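Local structure of cupin domain protein (Microcystis aeruginosa DIANCHI905, 5ZBF) at residues K12-P15 against H16-L19; P68-A71 against L72-H76. The protein probably acts as a cupin-type isomerase in biosynthesis of the Choi moiety of aeruginosins, binding iron(II) and 4-hydroxyphenylpyruvic acid. One frame throughout, in Å; residues are numbered along the deposited sequence. Where two conformers were deposited one is given.

Contact 1 (K12-P15 against H16-L19); sequences KLNP and HVEL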
loop_
_atom_site.group_PDB
_atom_site.type_symbol
_atom_site.label_atom_id
_atom_site.label_comp_id
_atom_site.label_asym_id
_atom_site.label_seq_id
_atom_site.Cartn_x
_atom_site.Cartn_y
_atom_site.Cartn_z
ATOM N N LYS A 12 -10.947 11.656 -10.671
ATOM C CA LYS A 12 -12.199 10.948 -10.555
ATOM C C LYS A 12 -12.287 10.048 -11.770
ATOM O O LYS A 12 -12.269 10.511 -12.886
ATOM C CB LYS A 12 -13.378 11.900 -10.487
ATOM C CG LYS A 12 -14.677 11.182 -10.172
ATOM C CD LYS A 12 -15.763 12.144 -9.737
ATOM C CE LYS A 12 -17.007 11.383 -9.314
ATOM N NZ LYS A 12 -18.225 12.223 -9.404
ATOM N N LEU A 13 -12.317 8.746 -11.510
ATOM C CA LEU A 13 -12.101 7.787 -12.579
ATOM C C LEU A 13 -13.403 7.531 -13.281
ATOM O O LEU A 13 -13.441 7.337 -14.496
ATOM C CB LEU A 13 -11.519 6.493 -12.014
ATOM C CG LEU A 13 -10.609 5.695 -12.941
ATOM C CD1 LEU A 13 -9.524 6.575 -13.552
ATOM C CD2 LEU A 13 -10.002 4.524 -12.182
ATOM N N ASN A 14 -14.471 7.516 -12.502
ATOM C CA ASN A 14 -15.811 7.390 -13.029
ATOM C C ASN A 14 -16.686 7.834 -11.865
ATOM O O ASN A 14 -16.145 8.257 -10.820
ATOM C CB ASN A 14 -16.083 5.939 -13.475
ATOM C CG ASN A 14 -15.772 4.912 -12.388
ATOM O OD1 ASN A 14 -16.434 4.867 -11.351
ATOM N ND2 ASN A 14 -14.771 4.064 -12.635
ATOM N N PRO A 15 -18.013 7.748 -12.013
ATOM C CA PRO A 15 -18.838 8.243 -10.924
ATOM C C PRO A 15 -18.631 7.508 -9.607
ATOM O O PRO A 15 -19.009 8.039 -8.565
ATOM C CB PRO A 15 -20.266 8.045 -11.445
ATOM C CG PRO A 15 -20.127 8.074 -12.926
ATOM C CD PRO A 15 -18.827 7.367 -13.180
ATOM N N HIS A 16 -18.024 6.317 -9.640
ATOM C CA HIS A 16 -17.794 5.561 -8.414
ATOM C C HIS A 16 -16.443 5.650 -7.759
ATOM O O HIS A 16 -16.335 5.283 -6.592
ATOM C CB HIS A 16 -18.045 4.079 -8.636
ATOM C CG HIS A 16 -19.471 3.765 -8.873
ATOM N ND1 HIS A 16 -19.882 2.747 -9.696
ATOM C CD2 HIS A 16 -20.592 4.342 -8.387
ATOM C CE1 HIS A 16 -21.196 2.696 -9.686
ATOM N NE2 HIS A 16 -21.650 3.655 -8.904
ATOM N N VAL A 17 -15.418 6.074 -8.487
ATOM C CA VAL A 17 -14.047 5.944 -7.987
ATOM C C VAL A 17 -13.311 7.276 -7.961
ATOM O O VAL A 17 -13.166 7.943 -8.979
ATOM C CB VAL A 17 -13.221 4.954 -8.839
ATOM C CG1 VAL A 17 -11.803 4.833 -8.295
ATOM C CG2 VAL A 17 -13.892 3.591 -8.879
ATOM N N GLU A 18 -12.838 7.652 -6.779
ATOM C CA GLU A 18 -11.970 8.802 -6.628
ATOM C C GLU A 18 -10.615 8.324 -6.146
ATOM O O GLU A 18 -10.535 7.438 -5.276
ATOM C CB GLU A 18 -12.584 9.782 -5.648
ATOM C CG GLU A 18 -13.833 10.422 -6.222
ATOM C CD GLU A 18 -14.592 11.234 -5.208
ATOM O OE1 GLU A 18 -14.670 10.818 -4.032
ATOM O OE2 GLU A 18 -15.126 12.275 -5.599
ATOM N N LEU A 19 -9.564 8.893 -6.729
ATOM C CA LEU A 19 -8.196 8.485 -6.439
ATOM C C LEU A 19 -7.322 9.680 -6.069
ATOM O O LEU A 19 -7.543 10.795 -6.553
ATOM C CB LEU A 19 -7.576 7.802 -7.655
ATOM C CG LEU A 19 -8.252 6.565 -8.266
ATOM C CD1 LEU A 19 -7.486 6.132 -9.502
ATOM C CD2 LEU A 19 -8.324 5.410 -7.283
#
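Leu13 and Val17 join the two arms of a tight hairpin: strand 12-14 and strand 17-19 run antiparallel at 157°, their axes approaching to 4.8 Å. The amide of Leu13 donates to Val17 O over 2.8 Å, at an N-H...O angle of 167°. At the bend, Asn14 to Val17 form a type I beta turn, closed by a longer bond of 3.3 Å from Val17 N to Asn14 O.

The Asn14 side chain reinforces this reversal. Its CG lies between the backbone N and the carbonyl carbon (chi1 52°), which carries OD1 toward the backbone N of His16. There OD1 accepts from His16 N at 2.7 Å, in the carbonyl plane and on a lone pair, forming an Asx turn across Pro15. ND2 lies against CG2 of Val17. Replacing Asn14 with an alanine removes OD1 and ND2, which would probably leave His16 N without its side-chain acceptor and open a gap beside Val17 CG2.

Beyond the turn, Leu13 CB sits 3.9 Å from Val17 CB, and Leu13 CD2 meets Leu19 CD1 at 4.0 Å with the two side chains crossing. On the face away from Val17, Lys12, whose CG stands opposite its own backbone N, sends its extended chain past Glu18, CG to CG at 4.1 Å; NZ and OE2 stay 4.9 Å apart, too far for a salt bridge, though the opposite charges probably still favour the pairing.

Val17 and His16 also pack on Leu40, which, like Leu13, belongs to the ligand pocket. The arrangement is a beta hairpin closed by a type I turn, with an Asx turn at Asn14 laid over it, and it brings Leu13 against the bound 3-(4-hydroxy-phenyl)pyruvic acid beside the cupin iron site.

Contact 2 (P68-A71 against L72-H76); sequences PLRA and LQDIH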
loop_
_atom_site.group_PDB
_atom_site.type_symbol
_atom_site.label_atom_id
_atom_site.label_comp_id
_atom_site.label_asym_id
_atom_site.label_seq_id
_atom_site.Cartn_x
_atom_site.Cartn_y
_atom_site.Cartn_z
ATOM N N PRO A 68 -13.781 -12.355 -1.616
ATOM C CA PRO A 68 -13.929 -11.228 -0.697
ATOM C C PRO A 68 -12.578 -10.718 -0.178
ATOM O O PRO A 68 -11.637 -11.495 -0.017
ATOM C CB PRO A 68 -14.801 -11.792 0.431
ATOM C CG PRO A 68 -14.641 -13.274 0.361
ATOM C CD PRO A 68 -14.282 -13.623 -1.053
ATOM N N LEU A 69 -12.500 -9.412 0.051
ATOM C CA LEU A 69 -11.295 -8.752 0.544
ATOM C C LEU A 69 -11.643 -8.027 1.835
ATOM O O LEU A 69 -12.504 -7.148 1.840
ATOM C CB LEU A 69 -10.752 -7.757 -0.479
ATOM C CG LEU A 69 -10.349 -8.302 -1.848
ATOM C CD1 LEU A 69 -10.030 -7.184 -2.826
ATOM C CD2 LEU A 69 -9.151 -9.223 -1.714
ATOM N N ARG A 70 -10.966 -8.400 2.919
ATOM C CA ARG A 70 -11.227 -7.822 4.241
ATOM C C ARG A 70 -10.256 -6.698 4.555
ATOM O O ARG A 70 -9.075 -6.767 4.212
ATOM C CB ARG A 70 -11.098 -8.894 5.319
ATOM C CG ARG A 70 -12.140 -10.004 5.227
ATOM C CD ARG A 70 -11.768 -11.204 6.064
ATOM N NE ARG A 70 -10.478 -11.731 5.634
ATOM C CZ ARG A 70 -9.780 -12.646 6.296
ATOM N NH1 ARG A 70 -10.250 -13.167 7.418
ATOM N NH2 ARG A 70 -8.605 -13.041 5.823
ATOM N N ALA A 71 -10.766 -5.681 5.244
ATOM C CA ALA A 71 -9.975 -4.508 5.625
ATOM C C ALA A 71 -8.740 -4.907 6.447
ATOM O O ALA A 71 -8.843 -5.692 7.386
ATOM C CB ALA A 71 -10.830 -3.547 6.427
ATOM N N LEU A 72 -7.589 -4.366 6.056
ATOM C CA LEU A 72 -6.316 -4.532 6.763
ATOM C C LEU A 72 -5.858 -5.991 6.888
ATOM O O LEU A 72 -5.041 -6.311 7.758
ATOM C CB LEU A 72 -6.378 -3.850 8.135
ATOM C CG LEU A 72 -6.812 -2.381 8.099
ATOM C CD1 LEU A 72 -6.889 -1.853 9.519
ATOM C CD2 LEU A 72 -5.861 -1.538 7.264
ATOM N N GLN A 73 -6.356 -6.862 6.005
ATOM C CA GLN A 73 -6.018 -8.294 6.030
ATOM C C GLN A 73 -5.583 -8.853 4.671
ATOM O O GLN A 73 -4.514 -9.461 4.553
ATOM C CB GLN A 73 -7.190 -9.126 6.546
ATOM C CG GLN A 73 -7.596 -8.833 7.984
ATOM C CD GLN A 73 -8.398 -9.965 8.604
ATOM O OE1 GLN A 73 -7.847 -11.009 8.975
ATOM N NE2 GLN A 73 -9.695 -9.767 8.726
ATOM N N ASP A 74 -6.416 -8.643 3.652
ATOM C CA ASP A 74 -6.221 -9.291 2.373
ATOM C C ASP A 74 -5.583 -8.338 1.357
ATOM O O ASP A 74 -5.800 -7.126 1.391
ATOM C CB ASP A 74 -7.560 -9.834 1.866
ATOM C CG ASP A 74 -8.198 -10.836 2.837
ATOM O OD1 ASP A 74 -7.475 -11.676 3.407
ATOM O OD2 ASP A 74 -9.426 -10.766 3.065
ATOM N N ILE A 75 -4.734 -8.908 0.505
ATOM C CA ILE A 75 -4.176 -8.140 -0.585
ATOM C C ILE A 75 -4.559 -8.833 -1.900
ATOM O O ILE A 75 -4.383 -10.038 -2.080
ATOM C CB ILE A 75 -2.659 -7.819 -0.380
ATOM C CG1 ILE A 75 -1.728 -8.575 -1.318
ATOM C CG2 ILE A 75 -2.219 -7.992 1.074
ATOM C CD1 ILE A 75 -1.251 -7.703 -2.448
ATOM N N HIS A 76 -5.154 -8.055 -2.806
ATOM C CA HIS A 76 -5.497 -8.587 -4.130
ATOM C C HIS A 76 -4.266 -8.478 -5.014
ATOM O O HIS A 76 -3.463 -7.555 -4.856
ATOM C CB HIS A 76 -6.731 -7.891 -4.751
ATOM C CG HIS A 76 -6.464 -6.526 -5.307
ATOM N ND1 HIS A 76 -6.728 -5.376 -4.602
ATOM C CD2 HIS A 76 -5.976 -6.127 -6.507
ATOM C CE1 HIS A 76 -6.410 -4.324 -5.336
ATOM N NE2 HIS A 76 -5.945 -4.753 -6.497
HETATM O O HOH W 1 -8.116 -6.009 1.577
HETATM O O HOH W 2 -10.989 -6.607 8.949
#
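Arg70 and Asp74 form a local salt bridge across a tight turn, where strand 65-70 gives way to strand 74-78 within the first of the chain's two cupin domains. Ala71 and Leu72 have the backbone angles of the middle pair of a type II beta turn, Leu72 with a positive phi, closed by Gln73 N donating to Arg70 O at 3.3 Å.

Arg70 grips the carboxylate side-on: NE reaches Asp74 OD2 at 2.9 Å and NH2 reaches Asp74 OD1 at 3.0 Å. Both oxygens are met on their syn sides, and the guanidinium and carboxylate planes lie 22° apart. OD2 also accepts from Arg70 N at 2.8 Å, on its anti side, so backbone and side chain of one residue hold the same oxygen. A bend at chi3 brings the guanidinium back to the carboxylate, while Gln73 OE1 lies over one of its faces, 3.5 Å above the plane and offset toward the rim. A water donates to both Arg70 O and Asp74 O, bridging the diverging strands.

Farther from the turn, Leu69 CD1 packs 3.9 Å from His76 CB. His76 NE2 is hydrogen-bonded to Gln49 OE1, placing it in the second shell of the iron.

Asp74 OD1 has another partner in Thr114 OG1 of strand 112-119. Strand 74-78 runs between that strand and strand 48-55, whereas strand 65-70 pairs with strand 57-62 in another sheet.

Overall arrangement
Contact 1 comes first along the chain and closes before contact 2 opens; their centres lie 20 Å apart, and the nearest atoms, about 10 Å apart, do not touch. Contact 1 joins neighbouring strands 9-14 and 17-24, whereas contact 2 leads from the four-stranded group containing 65-70 into strand 74-78, which belongs to the same larger strand array as the first hairpin. Both approach the ligand and iron site: the side chain of Leu13 is about 4 Å from the bound 4-hydroxyphenylpyruvic acid, and that of His76 about 6 Å from the iron. Two separate chain reversals thus line or surround one ligand-and-metal site, probably the active site.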